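Local coordinates for cell division control protein 4 (Saccharomyces cerevisiae, PDB 3V7D), which recognises phosphorylated proteins such as the CDK inhibitor SIC1, serving as the substrate-binding F-box subunit of an SCF E3 ubiquitin ligase, at residues Y388-L393 against Q413-N418; L357-D362 against T397-S402; S402-V407 against N418-K423. The protein carries 1 engineered substitution. All coordinates share one frame; numbering follows the deposited sequence.

In the fold
All three contacts involve the sheet of strands 396-401, 405-410, 413-418 and 424-426, one blade of the WD40 propeller. Contact 2 sets its first strand beside that of the preceding blade; its centre lies about 7 Å from the centre of the chain, and Leu357 and Thr397 pack on the bound peptide. Contact 1 sits about 14 Å from contact 2, centre to centre, where the preceding blade's outer strand meets strand 413-418. Contact 3, about 12 Å from the centre of either, lies where Glu63 and helix 87-106 meet the propeller. Ser402 belongs to contacts 2 and 3, Asn418 to contacts 1 and 3, and Ser361 OG bonds Asp403 OD1 between contacts 2 and 3.

Contact 1 of 3, residues Y388-L393 against Q413-N418; sequences YHHTNL and QFNIYN
Gln413 OE1, which lies 3.5 Å from CG of His390 over one face of that imidazole, is held by two donors. Asn415 ND2 donates an almost straight hydrogen bond to Gln413 OE1 at 3.0 Å, and water 2 donates to the same oxygen at 2.7 Å while accepting from the backbone N of Thr391. The other end of this amide is used as well: Gln413 NE2 donates to Thr391 OG1 at 2.9 Å, with the hydroxyl in the plane of the amide. With both ends bonded, the amide group is fixed in rotation. Its chain is bent at chi2 (-144°), which lays the amide along the imidazole of His390, their planes only 20° apart. Asn415 ND2 stands over a face of the same imidazole, toward its rim. The ring is held in turn by Ser410 OG at ND1 and Ser408 OG at NE2. The His390-Ser408 pair is consistent with the His-Ser part of the WD40 structural tetrad, Tyr417 probably taking the tryptophan's place. His390 also opens a type I turn, closed by Leu393 N on His390 O.

Farther along, the side chains of Tyr388 and Tyr417 slide past each other in opposite directions, ring centroids 4.2 Å apart and planes inclined by 31°. Tyr388 CE1 comes within 3.5 Å of Tyr417 CD2. Water 1 joins Tyr417 OH, at 2.9 Å in the plane of the phenol ring, to His389 O.

Strand 384-389 is the outer strand of one blade and 413-418 the third of the next, so the contact joins the end of the former and the loop after it to the next blade. Leu406 of strand 405-410 packs on both tyrosines and Leu424 of strand 424-426 on Tyr417, while Phe414, pointing away, reaches Leu446 and Ala448 of strand 445-452.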
# COMPACT_ATOMS: atom_id res chain seq x y z
N TYR B 388 13.40 -13.71 -5.75
CA TYR B 388 13.04 -15.00 -5.17
C TYR B 388 12.91 -16.08 -6.23
O TYR B 388 12.72 -15.78 -7.41
CB TYR B 388 11.73 -14.91 -4.37
CG TYR B 388 11.81 -14.00 -3.17
CD1 TYR B 388 12.50 -14.38 -2.03
CD2 TYR B 388 11.18 -12.76 -3.17
CE1 TYR B 388 12.57 -13.54 -0.92
CE2 TYR B 388 11.24 -11.92 -2.08
CZ TYR B 388 11.93 -12.31 -0.96
OH TYR B 388 11.99 -11.47 0.13
N HIS B 389 13.03 -17.33 -5.81
CA HIS B 389 12.91 -18.46 -6.72
C HIS B 389 12.31 -19.67 -5.99
O HIS B 389 12.81 -20.08 -4.95
CB HIS B 389 14.29 -18.82 -7.27
CG HIS B 389 14.28 -19.19 -8.72
ND1 HIS B 389 14.86 -18.40 -9.69
CD2 HIS B 389 13.75 -20.26 -9.37
CE1 HIS B 389 14.70 -18.97 -10.87
NE2 HIS B 389 14.03 -20.10 -10.70
N HIS B 390 11.23 -20.22 -6.53
CA HIS B 390 10.68 -21.45 -5.98
C HIS B 390 11.68 -22.58 -6.21
O HIS B 390 12.15 -22.79 -7.32
CB HIS B 390 9.31 -21.76 -6.60
CG HIS B 390 8.20 -20.90 -6.08
ND1 HIS B 390 6.87 -21.25 -6.18
CD2 HIS B 390 8.23 -19.71 -5.43
CE1 HIS B 390 6.13 -20.31 -5.63
NE2 HIS B 390 6.92 -19.36 -5.17
N THR B 391 12.01 -23.29 -5.13
CA THR B 391 13.12 -24.25 -5.15
C THR B 391 12.92 -25.43 -6.10
O THR B 391 13.89 -26.06 -6.52
CB THR B 391 13.43 -24.79 -3.74
OG1 THR B 391 12.23 -25.30 -3.15
CG2 THR B 391 14.00 -23.69 -2.85
N ASN B 392 11.67 -25.75 -6.43
CA ASN B 392 11.44 -26.85 -7.36
C ASN B 392 11.47 -26.40 -8.82
O ASN B 392 11.23 -27.19 -9.73
CB ASN B 392 10.17 -27.64 -7.03
CG ASN B 392 8.91 -26.82 -7.19
OD1 ASN B 392 8.95 -25.64 -7.56
ND2 ASN B 392 7.77 -27.44 -6.91
N LEU B 393 11.76 -25.11 -9.01
CA LEU B 393 11.95 -24.55 -10.35
C LEU B 393 10.72 -24.72 -11.23
O LEU B 393 10.81 -24.78 -12.45
CB LEU B 393 13.18 -25.17 -11.02
CG LEU B 393 14.47 -25.05 -10.21
CD1 LEU B 393 15.63 -25.72 -10.93
CD2 LEU B 393 14.78 -23.58 -9.92
N GLN B 413 3.96 -25.77 -4.26
CA GLN B 413 4.54 -24.69 -3.44
C GLN B 413 3.61 -23.51 -3.20
O GLN B 413 2.96 -23.00 -4.11
CB GLN B 413 5.85 -24.19 -4.04
CG GLN B 413 6.98 -25.20 -4.01
CD GLN B 413 8.33 -24.55 -3.77
OE1 GLN B 413 8.42 -23.34 -3.55
NE2 GLN B 413 9.38 -25.35 -3.80
N PHE B 414 3.57 -23.07 -1.95
CA PHE B 414 2.80 -21.91 -1.54
C PHE B 414 3.64 -21.18 -0.50
O PHE B 414 3.82 -21.68 0.61
CB PHE B 414 1.46 -22.35 -0.96
CG PHE B 414 0.55 -21.22 -0.57
CD1 PHE B 414 -0.20 -20.54 -1.52
CD2 PHE B 414 0.41 -20.85 0.76
CE1 PHE B 414 -1.05 -19.51 -1.16
CE2 PHE B 414 -0.43 -19.81 1.13
CZ PHE B 414 -1.16 -19.14 0.17
N ASN B 415 4.18 -20.03 -0.88
CA ASN B 415 5.14 -19.31 -0.04
C ASN B 415 4.70 -17.91 0.38
O ASN B 415 4.10 -17.18 -0.39
CB ASN B 415 6.49 -19.21 -0.76
CG ASN B 415 7.08 -20.57 -1.10
OD1 ASN B 415 7.16 -21.45 -0.24
ND2 ASN B 415 7.48 -20.76 -2.35
N ILE B 416 5.01 -17.56 1.62
CA ILE B 416 4.73 -16.24 2.15
C ILE B 416 6.06 -15.59 2.53
O ILE B 416 6.80 -16.12 3.37
CB ILE B 416 3.79 -16.31 3.38
CG1 ILE B 416 2.49 -17.01 3.01
CG2 ILE B 416 3.51 -14.92 3.94
CD1 ILE B 416 1.52 -17.16 4.16
N TYR B 417 6.37 -14.45 1.90
CA TYR B 417 7.64 -13.76 2.17
C TYR B 417 7.47 -12.42 2.88
O TYR B 417 6.60 -11.62 2.54
CB TYR B 417 8.41 -13.52 0.87
CG TYR B 417 8.68 -14.74 0.02
CD1 TYR B 417 7.77 -15.15 -0.95
CD2 TYR B 417 9.86 -15.45 0.15
CE1 TYR B 417 8.02 -16.26 -1.75
CE2 TYR B 417 10.13 -16.56 -0.64
CZ TYR B 417 9.21 -16.96 -1.59
OH TYR B 417 9.47 -18.06 -2.37
N ASN B 418 8.33 -12.18 3.87
CA ASN B 418 8.46 -10.87 4.50
C ASN B 418 9.33 -9.99 3.61
O ASN B 418 10.54 -10.21 3.51
CB ASN B 418 9.11 -11.04 5.88
CG ASN B 418 9.26 -9.73 6.64
OD1 ASN B 418 9.37 -8.64 6.06
ND2 ASN B 418 9.27 -9.84 7.97
O HOH W 1 11.92 -19.53 -2.05
O HOH W 2 10.69 -22.15 -2.58

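Contact 2 of 3, residues L357-D362 against T397-S402; sequences LLRLSD and TTFYVS
Arg359 and Leu357 both pack on the ring of Phe399, at different places. The aliphatic part of the arginine passes alongside, CG lying 3.4 Å from Phe399 CE2, whereas Leu357 CB approaches at the ring edge, 3.7 Å from CE1. Arg359 CB also meets Val401 CG1 at 3.8 Å. A bend at chi2 (-90°), about the CB-CG bond of the arginine, brings its guanidinium to Tyr400, whose CD1 lies 3.5 Å above the centre of the guanidinium plane; the tyrosine ring itself is tilted against that plane rather than laid flat on it. Leu357 CD1 reaches the backbone, 3.8 Å from Thr397 O.

The partners are placed by their own torsions and neighbours. Phe399 holds CG between its backbone N and carbonyl carbon (chi1 78°), a choice that turns the ring toward strand 355-360; Val366 and Ala368 of the adjoining strand 364-369 touch it as well. Phe441 meets the ring of Tyr400 edge-to-face. Thr397 and Thr398 form a classic beta bulge opposite Gly409, and their hydroxyls bond Ile436 O and Val439 N, respectively.

No direct hydrogen bond joins the segments. Their strands run nearly parallel, 9° apart, with axes approaching to 7.5 Å, too far for sheet pairing; a water donates to Leu360 O and, weakly, to Val401 O. These are the first strands of adjacent propeller blades, close to the hub, where Leu357 and Thr397 pack on the bound peptide. Strand 313-319 packs on Leu358 and Leu360 from the preceding blade, and strand 435-442 flanks Thr398 and Tyr400 from the following one.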
# COMPACT_ATOMS: atom_id res chain seq x y z
N LEU B 357 3.35 -12.66 -15.42
CA LEU B 357 2.65 -12.11 -14.27
C LEU B 357 3.27 -10.81 -13.77
O LEU B 357 4.48 -10.73 -13.55
CB LEU B 357 2.62 -13.14 -13.13
CG LEU B 357 1.91 -14.47 -13.42
CD1 LEU B 357 2.26 -15.52 -12.38
CD2 LEU B 357 0.41 -14.25 -13.50
N LEU B 358 2.43 -9.79 -13.60
CA LEU B 358 2.88 -8.48 -13.13
C LEU B 358 1.95 -7.97 -12.06
O LEU B 358 0.73 -8.12 -12.16
CB LEU B 358 2.89 -7.46 -14.27
CG LEU B 358 3.88 -7.63 -15.42
CD1 LEU B 358 3.63 -6.54 -16.46
CD2 LEU B 358 5.31 -7.59 -14.90
N ARG B 359 2.52 -7.34 -11.03
CA ARG B 359 1.73 -6.65 -10.02
C ARG B 359 2.43 -5.35 -9.65
O ARG B 359 3.65 -5.27 -9.69
CB ARG B 359 1.54 -7.51 -8.77
CG ARG B 359 0.69 -8.75 -8.98
CD ARG B 359 -0.77 -8.48 -8.73
NE ARG B 359 -1.56 -9.69 -8.85
CZ ARG B 359 -2.89 -9.70 -8.92
NH1 ARG B 359 -3.56 -8.56 -8.87
NH2 ARG B 359 -3.54 -10.85 -9.04
N LEU B 360 1.64 -4.34 -9.31
CA LEU B 360 2.19 -3.06 -8.89
C LEU B 360 1.62 -2.66 -7.54
O LEU B 360 0.41 -2.48 -7.40
CB LEU B 360 1.88 -1.98 -9.94
CG LEU B 360 2.46 -0.58 -9.72
CD1 LEU B 360 3.98 -0.63 -9.65
CD2 LEU B 360 2.00 0.36 -10.83
N SER B 361 2.48 -2.57 -6.54
CA SER B 361 2.10 -1.99 -5.26
C SER B 361 2.64 -0.57 -5.22
O SER B 361 3.30 -0.14 -6.16
CB SER B 361 2.67 -2.81 -4.09
OG SER B 361 4.07 -2.60 -3.97
N ASP B 362 2.37 0.14 -4.13
CA ASP B 362 2.82 1.53 -4.01
C ASP B 362 4.32 1.69 -4.22
O ASP B 362 4.76 2.68 -4.82
CB ASP B 362 2.42 2.12 -2.65
CG ASP B 362 0.94 2.44 -2.56
OD1 ASP B 362 0.34 2.81 -3.60
OD2 ASP B 362 0.37 2.33 -1.45
N THR B 397 2.54 -19.86 -11.04
CA THR B 397 1.18 -19.83 -11.56
C THR B 397 0.42 -18.59 -11.08
O THR B 397 -0.44 -18.07 -11.78
CB THR B 397 0.40 -21.09 -11.16
OG1 THR B 397 0.51 -21.29 -9.75
CG2 THR B 397 0.96 -22.31 -11.87
N THR B 398 0.76 -18.13 -9.88
CA THR B 398 0.09 -16.97 -9.31
C THR B 398 0.90 -16.36 -8.17
O THR B 398 1.67 -17.05 -7.50
CB THR B 398 -1.33 -17.33 -8.79
OG1 THR B 398 -1.99 -16.14 -8.32
CG2 THR B 398 -1.26 -18.33 -7.64
N PHE B 399 0.73 -15.06 -7.95
CA PHE B 399 1.25 -14.41 -6.76
C PHE B 399 0.44 -13.17 -6.46
O PHE B 399 -0.27 -12.65 -7.33
CB PHE B 399 2.74 -14.07 -6.89
CG PHE B 399 3.02 -12.83 -7.72
CD1 PHE B 399 3.22 -12.93 -9.08
CD2 PHE B 399 3.10 -11.58 -7.12
CE1 PHE B 399 3.50 -11.80 -9.84
CE2 PHE B 399 3.36 -10.45 -7.87
CZ PHE B 399 3.56 -10.56 -9.23
N TYR B 400 0.54 -12.68 -5.23
CA TYR B 400 -0.09 -11.43 -4.87
C TYR B 400 0.86 -10.70 -3.95
O TYR B 400 1.68 -11.33 -3.28
CB TYR B 400 -1.44 -11.65 -4.19
CG TYR B 400 -2.37 -10.46 -4.30
CD1 TYR B 400 -3.17 -10.28 -5.42
CD2 TYR B 400 -2.45 -9.52 -3.28
CE1 TYR B 400 -4.03 -9.20 -5.53
CE2 TYR B 400 -3.31 -8.43 -3.37
CZ TYR B 400 -4.09 -8.27 -4.50
OH TYR B 400 -4.94 -7.19 -4.60
N VAL B 401 0.76 -9.38 -3.91
CA VAL B 401 1.78 -8.61 -3.20
C VAL B 401 1.28 -7.28 -2.65
O VAL B 401 0.39 -6.64 -3.21
CB VAL B 401 3.00 -8.37 -4.13
CG1 VAL B 401 2.67 -7.32 -5.19
CG2 VAL B 401 4.23 -7.97 -3.32
N SER B 402 1.86 -6.89 -1.52
CA SER B 402 1.69 -5.56 -0.97
C SER B 402 3.10 -5.04 -0.68
O SER B 402 4.08 -5.71 -1.00
CB SER B 402 0.88 -5.60 0.32
OG SER B 402 1.63 -6.24 1.35
O HOH W 3 -0.97 -4.73 -5.64

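Contact 3 of 3, residues S402-V407 against N418-K423; sequences SDNILV and NLRSGK
Arg420 grips Asn404 OD1 side-on with two nitrogens, NE and NH2, each 3.1 Å from that oxygen. Both reach it from one face of the amide, well above the carbonyl plane, yet the oxygen lies near the plane of the guanidinium, at its edge. The arginine chain is extended from CG to NE, which carries the guanidinium out to Asn404, and its NH2 also makes a salt bridge to Glu63; Asn404 ND2 bonds Glu63 O. With an alanine here instead of Asn404, Arg420 NE and NH2 would probably lose their shared acceptor and Glu63 O its amide donor. The backbone adds Leu419 N to Asn404 O at 3.1 Å, an oxygen that Tyr106 OH also bonds.

Two turns present these groups. Ser402 OG accepts from Asn404 N and, at 3.0 Å, from Ile405 N, an ST motif. Asn418 OD1 accepts from Arg420 N at 2.8 Å and from Ser421 N, the matching Asx motif.

Leu419 packs against the first turn and strand 405-410: CD1 lies 3.4 Å from Ser402 O and CD2 is 3.8 Å from Leu406 CB. Ile405 and Asn418 form a non-hydrogen-bonded antiparallel pair. The contact thus joins the start of strand 405-410 to the loop between strands 413-418 and 424-426, with helix 87-106 packing on Arg420 through Leu102 and Tyr106.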
# COMPACT_ATOMS: atom_id res chain seq x y z
N SER B 402 1.86 -6.89 -1.52
CA SER B 402 1.69 -5.56 -0.97
C SER B 402 3.10 -5.04 -0.68
O SER B 402 4.08 -5.71 -1.00
CB SER B 402 0.88 -5.60 0.32
OG SER B 402 1.63 -6.24 1.35
N ASP B 403 3.20 -3.87 -0.07
CA ASP B 403 4.50 -3.33 0.29
C ASP B 403 5.18 -4.18 1.36
O ASP B 403 6.39 -4.18 1.48
CB ASP B 403 4.38 -1.88 0.79
CG ASP B 403 4.02 -0.91 -0.32
OD1 ASP B 403 4.21 -1.24 -1.52
OD2 ASP B 403 3.55 0.20 0.01
N ASN B 404 4.37 -4.91 2.13
CA ASN B 404 4.88 -5.67 3.26
C ASN B 404 5.02 -7.17 3.02
O ASN B 404 5.89 -7.82 3.60
CB ASN B 404 3.98 -5.43 4.48
CG ASN B 404 4.10 -4.02 5.02
OD1 ASN B 404 5.19 -3.45 5.07
ND2 ASN B 404 2.97 -3.44 5.42
N ILE B 405 4.17 -7.72 2.16
CA ILE B 405 4.05 -9.17 2.01
C ILE B 405 4.01 -9.61 0.55
O ILE B 405 3.34 -8.99 -0.27
CB ILE B 405 2.77 -9.68 2.72
CG1 ILE B 405 2.91 -9.58 4.24
CG2 ILE B 405 2.47 -11.12 2.33
CD1 ILE B 405 3.81 -10.65 4.83
N LEU B 406 4.73 -10.68 0.24
CA LEU B 406 4.58 -11.39 -1.02
C LEU B 406 4.08 -12.81 -0.75
O LEU B 406 4.64 -13.52 0.10
CB LEU B 406 5.91 -11.45 -1.78
CG LEU B 406 6.01 -12.40 -2.98
CD1 LEU B 406 5.15 -11.92 -4.13
CD2 LEU B 406 7.47 -12.61 -3.44
N VAL B 407 3.03 -13.21 -1.44
CA VAL B 407 2.57 -14.59 -1.40
C VAL B 407 2.62 -15.14 -2.82
O VAL B 407 2.06 -14.54 -3.73
CB VAL B 407 1.13 -14.72 -0.86
CG1 VAL B 407 0.68 -16.17 -0.88
CG2 VAL B 407 1.03 -14.16 0.55
N ASN B 418 8.33 -12.18 3.87
CA ASN B 418 8.46 -10.87 4.50
C ASN B 418 9.33 -9.99 3.61
O ASN B 418 10.54 -10.21 3.51
CB ASN B 418 9.11 -11.04 5.88
CG ASN B 418 9.26 -9.73 6.64
OD1 ASN B 418 9.37 -8.64 6.06
ND2 ASN B 418 9.27 -9.84 7.97
N LEU B 419 8.73 -8.98 2.99
CA LEU B 419 9.47 -8.12 2.07
C LEU B 419 10.40 -7.12 2.76
O LEU B 419 11.30 -6.57 2.12
CB LEU B 419 8.52 -7.39 1.11
CG LEU B 419 7.75 -8.28 0.13
CD1 LEU B 419 6.99 -7.43 -0.87
CD2 LEU B 419 8.70 -9.25 -0.58
N ARG B 420 10.20 -6.90 4.06
CA ARG B 420 11.11 -6.03 4.81
C ARG B 420 12.43 -6.73 5.11
O ARG B 420 13.50 -6.18 4.85
CB ARG B 420 10.47 -5.55 6.11
CG ARG B 420 9.28 -4.65 5.90
CD ARG B 420 8.84 -4.03 7.21
NE ARG B 420 7.54 -3.38 7.08
CZ ARG B 420 6.91 -2.79 8.08
NH1 ARG B 420 7.46 -2.75 9.29
NH2 ARG B 420 5.72 -2.22 7.87
N SER B 421 12.35 -7.94 5.66
CA SER B 421 13.53 -8.70 6.04
C SER B 421 14.03 -9.53 4.87
O SER B 421 15.16 -10.03 4.88
CB SER B 421 13.19 -9.64 7.20
OG SER B 421 12.35 -10.68 6.75
N GLY B 422 13.18 -9.69 3.86
CA GLY B 422 13.52 -10.48 2.70
C GLY B 422 13.42 -11.97 2.94
O GLY B 422 13.79 -12.78 2.10
N LYS B 423 12.91 -12.35 4.10
CA LYS B 423 12.90 -13.76 4.49
C LYS B 423 11.56 -14.47 4.30
O LYS B 423 10.49 -13.87 4.41
CB LYS B 423 13.38 -13.91 5.93
CG LYS B 423 14.88 -13.71 6.11
CD LYS B 423 15.22 -13.37 7.55
CE LYS B 423 14.69 -14.41 8.53
NZ LYS B 423 15.56 -15.62 8.60